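Local coordinates for protein transcriptional regulator (Vibrio vulnificus, PDB 4IVN) that probably represses transcription of the nan operon for sialic acid catabolism by binding DNA, and binds the sugar phosphate ManNAc-6P through its SIS domain, at residues A73-L78 and E229-G234; Q39-L44 and T54-C59. All blocks are in the same frame, centred on the assembly; numbering follows the deposited sequence.

Contact 1. Residues A73-L78 and E229-G234; sequences ALAVDL and EGPLTG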
ATOM      1  N   ALA A  73     -24.152  -1.353 -13.457  1.00 34.56           N
ATOM      2  CA  ALA A  73     -25.386  -2.200 -13.487  1.00 37.46           C
ATOM      3  C   ALA A  73     -25.065  -3.570 -14.024  1.00 38.12           C
ATOM      4  O   ALA A  73     -25.636  -4.610 -13.574  1.00 40.11           O
ATOM      5  CB  ALA A  73     -26.457  -1.571 -14.358  1.00 39.86           C
ATOM      6  N   LEU A  74     -24.201  -3.594 -15.028  1.00 37.81           N
ATOM      7  CA  LEU A  74     -23.842  -4.883 -15.588  1.00 36.77           C
ATOM      8  C   LEU A  74     -23.295  -5.818 -14.501  1.00 38.94           C
ATOM      9  O   LEU A  74     -23.739  -7.005 -14.377  1.00 35.78           O
ATOM     10  CB  LEU A  74     -22.840  -4.712 -16.739  1.00 36.57           C
ATOM     11  CG  LEU A  74     -22.301  -6.035 -17.293  1.00 36.01           C
ATOM     12  CD1 LEU A  74     -23.451  -6.890 -17.921  1.00 40.19           C
ATOM     13  CD2 LEU A  74     -21.253  -5.795 -18.355  1.00 34.53           C
ATOM     14  N   ALA A  75     -22.332  -5.307 -13.706  1.00 36.22           N
ATOM     15  CA  ALA A  75     -21.632  -6.166 -12.727  1.00 39.53           C
ATOM     16  C   ALA A  75     -22.643  -6.626 -11.661  1.00 42.03           C
ATOM     17  O   ALA A  75     -22.622  -7.763 -11.212  1.00 41.98           O
ATOM     18  CB  ALA A  75     -20.395  -5.429 -12.099  1.00 35.99           C
ATOM     19  N   VAL A  76     -23.547  -5.727 -11.274  1.00 43.81           N
ATOM     20  CA  VAL A  76     -24.557  -6.044 -10.270  1.00 43.37           C
ATOM     21  C   VAL A  76     -25.503  -7.095 -10.847  1.00 46.98           C
ATOM     22  O   VAL A  76     -25.840  -8.056 -10.133  1.00 52.07           O
ATOM     23  CB  VAL A  76     -25.337  -4.801  -9.832  1.00 40.62           C
ATOM     24  CG1 VAL A  76     -26.531  -5.169  -8.923  1.00 43.16           C
ATOM     25  CG2 VAL A  76     -24.403  -3.852  -9.094  1.00 44.04           C
ATOM     26  N   ASP A  77     -25.854  -6.960 -12.147  1.00 44.58           N
ATOM     27  CA  ASP A  77     -26.809  -7.858 -12.813  1.00 48.86           C
ATOM     28  C   ASP A  77     -26.177  -9.273 -12.900  1.00 54.24           C
ATOM     29  O   ASP A  77     -26.836 -10.299 -12.571  1.00 56.34           O
ATOM     30  CB  ASP A  77     -27.205  -7.303 -14.194  1.00 52.98           C
ATOM     31  CG  ASP A  77     -28.535  -7.856 -14.725  1.00 66.58           C
ATOM     32  OD1 ASP A  77     -29.475  -8.134 -13.913  1.00 73.09           O
ATOM     33  OD2 ASP A  77     -28.641  -7.992 -15.987  1.00 59.17           O
ATOM     34  N   LEU A  78     -24.896  -9.342 -13.262  1.00 47.73           N
ATOM     35  CA  LEU A  78     -24.174 -10.625 -13.298  1.00 52.40           C
ATOM     36  C   LEU A  78     -24.083 -11.283 -11.923  1.00 53.92           C
ATOM     37  O   LEU A  78     -24.103 -12.502 -11.800  1.00 60.12           O
ATOM     38  CB  LEU A  78     -22.777 -10.419 -13.882  1.00 48.67           C
ATOM     39  CG  LEU A  78     -22.724 -10.214 -15.415  1.00 49.90           C
ATOM     40  CD1 LEU A  78     -21.316  -9.912 -15.875  1.00 49.89           C
ATOM     41  CD2 LEU A  78     -23.252 -11.429 -16.153  1.00 52.17           C
ATOM     42  N   GLU A 229      -9.408  -3.729 -12.551  1.00 31.28           N
ATOM     43  CA  GLU A 229     -10.519  -3.682 -11.565  1.00 29.28           C
ATOM     44  C   GLU A 229     -11.859  -3.639 -12.266  1.00 30.23           C
ATOM     45  O   GLU A 229     -11.922  -3.160 -13.379  1.00 35.50           O
ATOM     46  CB  GLU A 229     -10.364  -2.381 -10.707  1.00 30.45           C
ATOM     47  CG  GLU A 229      -9.140  -2.557  -9.837  1.00 30.55           C
ATOM     48  CD  GLU A 229      -9.033  -1.551  -8.761  1.00 33.82           C
ATOM     49  OE1 GLU A 229      -9.576  -0.427  -8.911  1.00 35.26           O
ATOM     50  OE2 GLU A 229      -8.350  -1.839  -7.772  1.00 33.05           O
ATOM     51  N   GLY A 230     -12.933  -4.088 -11.616  1.00 28.87           N
ATOM     52  CA  GLY A 230     -14.317  -3.999 -12.171  1.00 31.12           C
ATOM     53  C   GLY A 230     -15.104  -3.171 -11.156  1.00 34.23           C
ATOM     54  O   GLY A 230     -14.542  -2.804 -10.100  1.00 36.84           O
ATOM     55  N   PRO A 231     -16.398  -2.923 -11.427  1.00 33.88           N
ATOM     56  CA  PRO A 231     -17.198  -2.046 -10.624  1.00 34.91           C
ATOM     57  C   PRO A 231     -17.261  -2.506  -9.175  1.00 35.15           C
ATOM     58  O   PRO A 231     -17.475  -1.671  -8.295  1.00 29.72           O
ATOM     59  CB  PRO A 231     -18.603  -2.151 -11.287  1.00 34.13           C
ATOM     60  CG  PRO A 231     -18.257  -2.372 -12.780  1.00 36.11           C
ATOM     61  CD  PRO A 231     -17.184  -3.457 -12.573  1.00 37.15           C
ATOM     62  N   LEU A 232     -17.172  -3.812  -8.936  1.00 33.04           N
ATOM     63  CA  LEU A 232     -17.355  -4.341  -7.598  1.00 35.50           C
ATOM     64  C   LEU A 232     -16.010  -4.835  -6.990  1.00 36.14           C
ATOM     65  O   LEU A 232     -16.015  -5.354  -5.857  1.00 34.68           O
ATOM     66  CB  LEU A 232     -18.312  -5.533  -7.628  1.00 36.97           C
ATOM     67  CG  LEU A 232     -19.781  -5.212  -7.885  1.00 40.58           C
ATOM     68  CD1 LEU A 232     -20.612  -6.496  -8.047  1.00 38.22           C
ATOM     69  CD2 LEU A 232     -20.258  -4.371  -6.704  1.00 38.34           C
ATOM     70  N   THR A 233     -14.907  -4.738  -7.751  1.00 30.76           N
ATOM     71  CA  THR A 233     -13.582  -5.072  -7.195  1.00 34.57           C
ATOM     72  C   THR A 233     -12.582  -3.906  -7.119  1.00 33.17           C
ATOM     73  O   THR A 233     -11.385  -4.068  -7.239  1.00 34.74           O
ATOM     74  CB  THR A 233     -13.042  -6.292  -8.022  1.00 37.93           C
ATOM     75  OG1 THR A 233     -12.964  -5.881  -9.372  1.00 37.25           O
ATOM     76  CG2 THR A 233     -14.034  -7.501  -7.985  1.00 40.75           C
ATOM     77  N   GLY A 234     -13.029  -2.669  -6.840  1.00 29.36           N
ATOM     78  CA  GLY A 234     -12.029  -1.643  -6.795  1.00 32.28           C
ATOM     79  C   GLY A 234     -11.237  -1.892  -5.524  1.00 31.45           C
ATOM     80  O   GLY A 234     -11.783  -2.400  -4.545  1.00 29.10           O
TER

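Contact 2. Residues Q39-L44 and T54-C59; sequences QTITDL and TVVRLC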
ATOM      1  N   GLN A  39     -13.613  -3.964 -18.578  1.00 34.59           N
ATOM      2  CA  GLN A  39     -13.122  -3.186 -19.717  1.00 32.55           C
ATOM      3  C   GLN A  39     -13.459  -1.732 -19.483  1.00 34.18           C
ATOM      4  O   GLN A  39     -14.495  -1.448 -18.898  1.00 35.04           O
ATOM      5  CB  GLN A  39     -13.821  -3.625 -21.035  1.00 34.84           C
ATOM      6  CG  GLN A  39     -13.388  -5.030 -21.480  1.00 39.65           C
ATOM      7  CD  GLN A  39     -13.931  -5.437 -22.857  1.00 41.60           C
ATOM      8  OE1 GLN A  39     -14.263  -4.590 -23.689  1.00 41.02           O
ATOM      9  NE2 GLN A  39     -13.991  -6.739 -23.096  1.00 40.35           N
ATOM     10  N   THR A  40     -12.605  -0.871 -19.998  1.00 34.94           N
ATOM     11  CA  THR A  40     -12.820   0.556 -20.025  1.00 36.19           C
ATOM     12  C   THR A  40     -13.636   0.931 -21.248  1.00 34.18           C
ATOM     13  O   THR A  40     -13.841   0.100 -22.137  1.00 36.16           O
ATOM     14  CB  THR A  40     -11.484   1.329 -20.056  1.00 34.41           C
ATOM     15  OG1 THR A  40     -10.819   1.116 -21.320  1.00 33.29           O
ATOM     16  CG2 THR A  40     -10.619   0.875 -18.882  1.00 30.81           C
ATOM     17  N   ILE A  41     -14.115   2.175 -21.306  1.00 34.84           N
ATOM     18  CA  ILE A  41     -14.875   2.560 -22.520  1.00 36.82           C
ATOM     19  C   ILE A  41     -13.948   2.387 -23.719  1.00 38.44           C
ATOM     20  O   ILE A  41     -14.412   1.969 -24.822  1.00 37.24           O
ATOM     21  CB  ILE A  41     -15.466   3.972 -22.405  1.00 36.95           C
ATOM     22  CG1 ILE A  41     -16.364   4.260 -23.600  1.00 40.02           C
ATOM     23  CG2 ILE A  41     -14.372   4.989 -22.052  1.00 32.81           C
ATOM     24  CD1 ILE A  41     -17.156   5.531 -23.367  1.00 43.04           C
ATOM     25  N   THR A  42     -12.640   2.643 -23.486  1.00 35.28           N
ATOM     26  CA  THR A  42     -11.588   2.647 -24.564  1.00 36.89           C
ATOM     27  C   THR A  42     -11.422   1.206 -25.081  1.00 35.03           C
ATOM     28  O   THR A  42     -11.383   0.969 -26.285  1.00 35.95           O
ATOM     29  CB  THR A  42     -10.216   3.237 -24.100  1.00 36.99           C
ATOM     30  OG1 THR A  42     -10.435   4.383 -23.264  1.00 39.80           O
ATOM     31  CG2 THR A  42      -9.309   3.643 -25.252  1.00 39.76           C
ATOM     32  N   ASP A  43     -11.470   0.238 -24.185  1.00 35.09           N
ATOM     33  CA  ASP A  43     -11.451  -1.203 -24.624  1.00 36.36           C
ATOM     34  C   ASP A  43     -12.692  -1.623 -25.369  1.00 38.06           C
ATOM     35  O   ASP A  43     -12.604  -2.269 -26.427  1.00 43.89           O
ATOM     36  CB  ASP A  43     -11.426  -2.149 -23.405  1.00 37.67           C
ATOM     37  CG  ASP A  43     -10.080  -2.157 -22.693  1.00 39.98           C
ATOM     38  OD1 ASP A  43      -9.015  -2.176 -23.360  1.00 41.53           O
ATOM     39  OD2 ASP A  43     -10.112  -2.205 -21.441  1.00 43.89           O
ATOM     40  N   LEU A  44     -13.860  -1.313 -24.812  1.00 39.04           N
ATOM     41  CA  LEU A  44     -15.138  -1.748 -25.465  1.00 40.82           C
ATOM     42  C   LEU A  44     -15.229  -1.205 -26.898  1.00 43.83           C
ATOM     43  O   LEU A  44     -15.659  -1.918 -27.830  1.00 44.18           O
ATOM     44  CB  LEU A  44     -16.326  -1.234 -24.678  1.00 39.47           C
ATOM     45  CG  LEU A  44     -17.669  -1.747 -25.181  1.00 45.48           C
ATOM     46  CD1 LEU A  44     -17.647  -3.246 -25.389  1.00 41.22           C
ATOM     47  CD2 LEU A  44     -18.776  -1.338 -24.238  1.00 39.47           C
ATOM     48  N   THR A  54     -20.287   5.729 -29.986  1.00 48.56           N
ATOM     49  CA  THR A  54     -21.256   4.669 -30.289  1.00 47.18           C
ATOM     50  C   THR A  54     -21.585   3.908 -28.983  1.00 45.63           C
ATOM     51  O   THR A  54     -22.753   3.686 -28.657  1.00 42.99           O
ATOM     52  CB  THR A  54     -20.746   3.707 -31.374  1.00 48.29           C
ATOM     53  OG1 THR A  54     -20.420   4.426 -32.560  1.00 54.69           O
ATOM     54  CG2 THR A  54     -21.840   2.670 -31.721  1.00 46.86           C
ATOM     55  N   VAL A  55     -20.544   3.587 -28.215  1.00 39.75           N
ATOM     56  CA  VAL A  55     -20.708   2.823 -26.978  1.00 41.43           C
ATOM     57  C   VAL A  55     -21.564   3.649 -26.022  1.00 40.01           C
ATOM     58  O   VAL A  55     -22.502   3.122 -25.423  1.00 40.78           O
ATOM     59  CB  VAL A  55     -19.311   2.520 -26.361  1.00 41.50           C
ATOM     60  CG1 VAL A  55     -19.416   1.800 -25.027  1.00 39.61           C
ATOM     61  CG2 VAL A  55     -18.468   1.693 -27.324  1.00 46.94           C
ATOM     62  N   VAL A  56     -21.240   4.955 -25.913  1.00 39.35           N
ATOM     63  CA  VAL A  56     -21.983   5.851 -25.040  1.00 41.03           C
ATOM     64  C   VAL A  56     -23.455   5.905 -25.466  1.00 42.41           C
ATOM     65  O   VAL A  56     -24.360   5.808 -24.615  1.00 41.25           O
ATOM     66  CB  VAL A  56     -21.393   7.295 -25.024  1.00 43.27           C
ATOM     67  CG1 VAL A  56     -22.275   8.195 -24.214  1.00 41.87           C
ATOM     68  CG2 VAL A  56     -19.974   7.352 -24.431  1.00 42.91           C
ATOM     69  N   ARG A  57     -23.698   6.039 -26.782  1.00 42.94           N
ATOM     70  CA  ARG A  57     -25.055   6.117 -27.268  1.00 45.14           C
ATOM     71  C   ARG A  57     -25.823   4.858 -26.919  1.00 39.67           C
ATOM     72  O   ARG A  57     -26.967   4.941 -26.464  1.00 43.90           O
ATOM     73  CB  ARG A  57     -25.119   6.448 -28.781  1.00 49.08           C
ATOM     74  CG  ARG A  57     -26.458   7.023 -29.226  1.00 58.34           C
ATOM     75  CD  ARG A  57     -26.483   7.352 -30.724  1.00 72.05           C
ATOM     76  NE  ARG A  57     -25.168   7.114 -31.327  1.00 81.97           N
ATOM     77  CZ  ARG A  57     -24.955   6.513 -32.498  1.00 83.53           C
ATOM     78  NH1 ARG A  57     -25.987   6.102 -33.237  1.00 86.02           N
ATOM     79  NH2 ARG A  57     -23.700   6.331 -32.926  1.00 78.00           N
ATOM     80  N   LEU A  58     -25.216   3.685 -27.079  1.00 43.67           N
ATOM     81  CA  LEU A  58     -25.868   2.452 -26.620  1.00 41.71           C
ATOM     82  C   LEU A  58     -26.244   2.572 -25.111  1.00 43.03           C
ATOM     83  O   LEU A  58     -27.412   2.392 -24.705  1.00 42.00           O
ATOM     84  CB  LEU A  58     -24.952   1.235 -26.899  1.00 42.99           C
ATOM     85  CG  LEU A  58     -25.424  -0.117 -26.366  1.00 44.91           C
ATOM     86  CD1 LEU A  58     -26.700  -0.514 -27.063  1.00 46.33           C
ATOM     87  CD2 LEU A  58     -24.438  -1.241 -26.565  1.00 41.98           C
ATOM     88  N   CYS A  59     -25.232   2.870 -24.266  1.00 39.52           N
ATOM     89  CA  CYS A  59     -25.451   3.082 -22.862  1.00 38.24           C
ATOM     90  C   CYS A  59     -26.624   4.021 -22.604  1.00 37.83           C
ATOM     91  O   CYS A  59     -27.538   3.656 -21.842  1.00 39.95           O
ATOM     92  CB  CYS A  59     -24.129   3.562 -22.147  1.00 31.78           C
ATOM     93  SG  CYS A  59     -22.963   2.169 -22.280  1.00 38.09           S
TER

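Contact 1. Residues A73-L78 and E229-G234
Ala75, in the last turns of helix 67-78, faces Pro231 and Leu232 of a loop whose backbone folds into a type I beta turn from Gly230 to Thr233. The backbones come closest where the CA atoms of Ala75 and Pro231 lie 6.4 Å apart, and no hydrogen bond joins the two segments.

The contact is apolar packing, with 159 Å² buried. The methyl of Ala75 approaches the proline ring obliquely from its CB-CG-CD side: Ala75 CB is 3.8 Å from Pro231 CG and equally far from Pro231 CB and CD, so no single ring atom carries the contact. Leu232, the next residue of the turn, reaches the same alanine. With its CG turned anti to the carbonyl carbon (chi1 -72°), it extends toward the helix until CD1 stands 4.2 Å from Ala75 CB and 4.0 Å from Ala75 O, touching backbone as well as methyl. Met72 lies against Pro231 and Leu232, while Gln266 of the second subunit packs on Val76 and Leu232.

The turn is braced from within: Gly230 N donates to Thr233 OG1 at 2.9 Å, and Thr233 N to Gly230 O at 3.1 Å. Gly230, Pro231 and Gly234 also border the bound ManNAc-6P. The contact is interdomain, packing a helix of the RpiR-type helix-turn-helix domain on a ligand-pocket loop of the SIS domain.

Contact 2. Residues Q39-L44 and T54-C59
Ile41 and Leu44, one turn apart at the start of helix 41-48, face Val55 and Val56 of helix 52-61, and the closest CA atoms, those of Ile41 and Val55, are 7.3 Å apart.

Val55 points into the other segment and is met by both Ile41 and Leu44. Leu44 crosses it at a slant, with CD2 only 3.3 Å from Val55 CG1, tighter than usual carbon contact. The second methyl takes part too, since Leu44 CG lies 4.1 Å from Val55 CG2. Ile41 and Val55 run past each other in opposite directions, making a looser contact of 4.2 Å between Ile41 CG1 and Val55 CG1. Although its CB does not aim at the partner helix, Ile41 has an extended chain (chi1 -174°, chi2 169°), and this carries CD1 on to Val56 CG2 at 3.5 Å. These apolar contacts bury 200 Å² without any hydrogen bond across the segments.

The start of helix 41-48 is fixed by a capping box. Asp43 N donates to Thr40 OG1 at 3.1 Å, and Thr40 N returns a nearly straight bond to Asp43 OD2 (171°), meeting the carboxylate on its anti side. Thr40 OG1 also bonds to His212 O, tying the cap to a loop of the SIS domain.

Two short helices joined by a tight turn and packed through apolar side chains form the helix-turn-helix motif, whose second helix, here 52-61, probably reads DNA, as in relatives. Tyr67 of helix 67-78 touches Ile41, Leu44 and Val55, while helix 20-36 brings Tyr28 to Leu44 and Leu22 to Thr54.

How the contacts relate
The centres of the two contacts are 15 Å apart and their nearest atoms about 6 Å, without touching. They follow in series along the chain: contact 2 closes within residues 39-59, whereas contact 1 opens at residue 73 and spans 150 intervening residues to the loop before helix 237-257. Contact 2 is internal to the helix-turn-helix domain; contact 1 joins that domain to the SIS domain. Helix 67-78 links them physically, because its Tyr67 packs at contact 2, its Arg71 reaches both Gln39 O and Pro231, and its later residues supply the helical side of contact 1. This continuity is consistent with a route between sugar-phosphate binding and the DNA-binding helices.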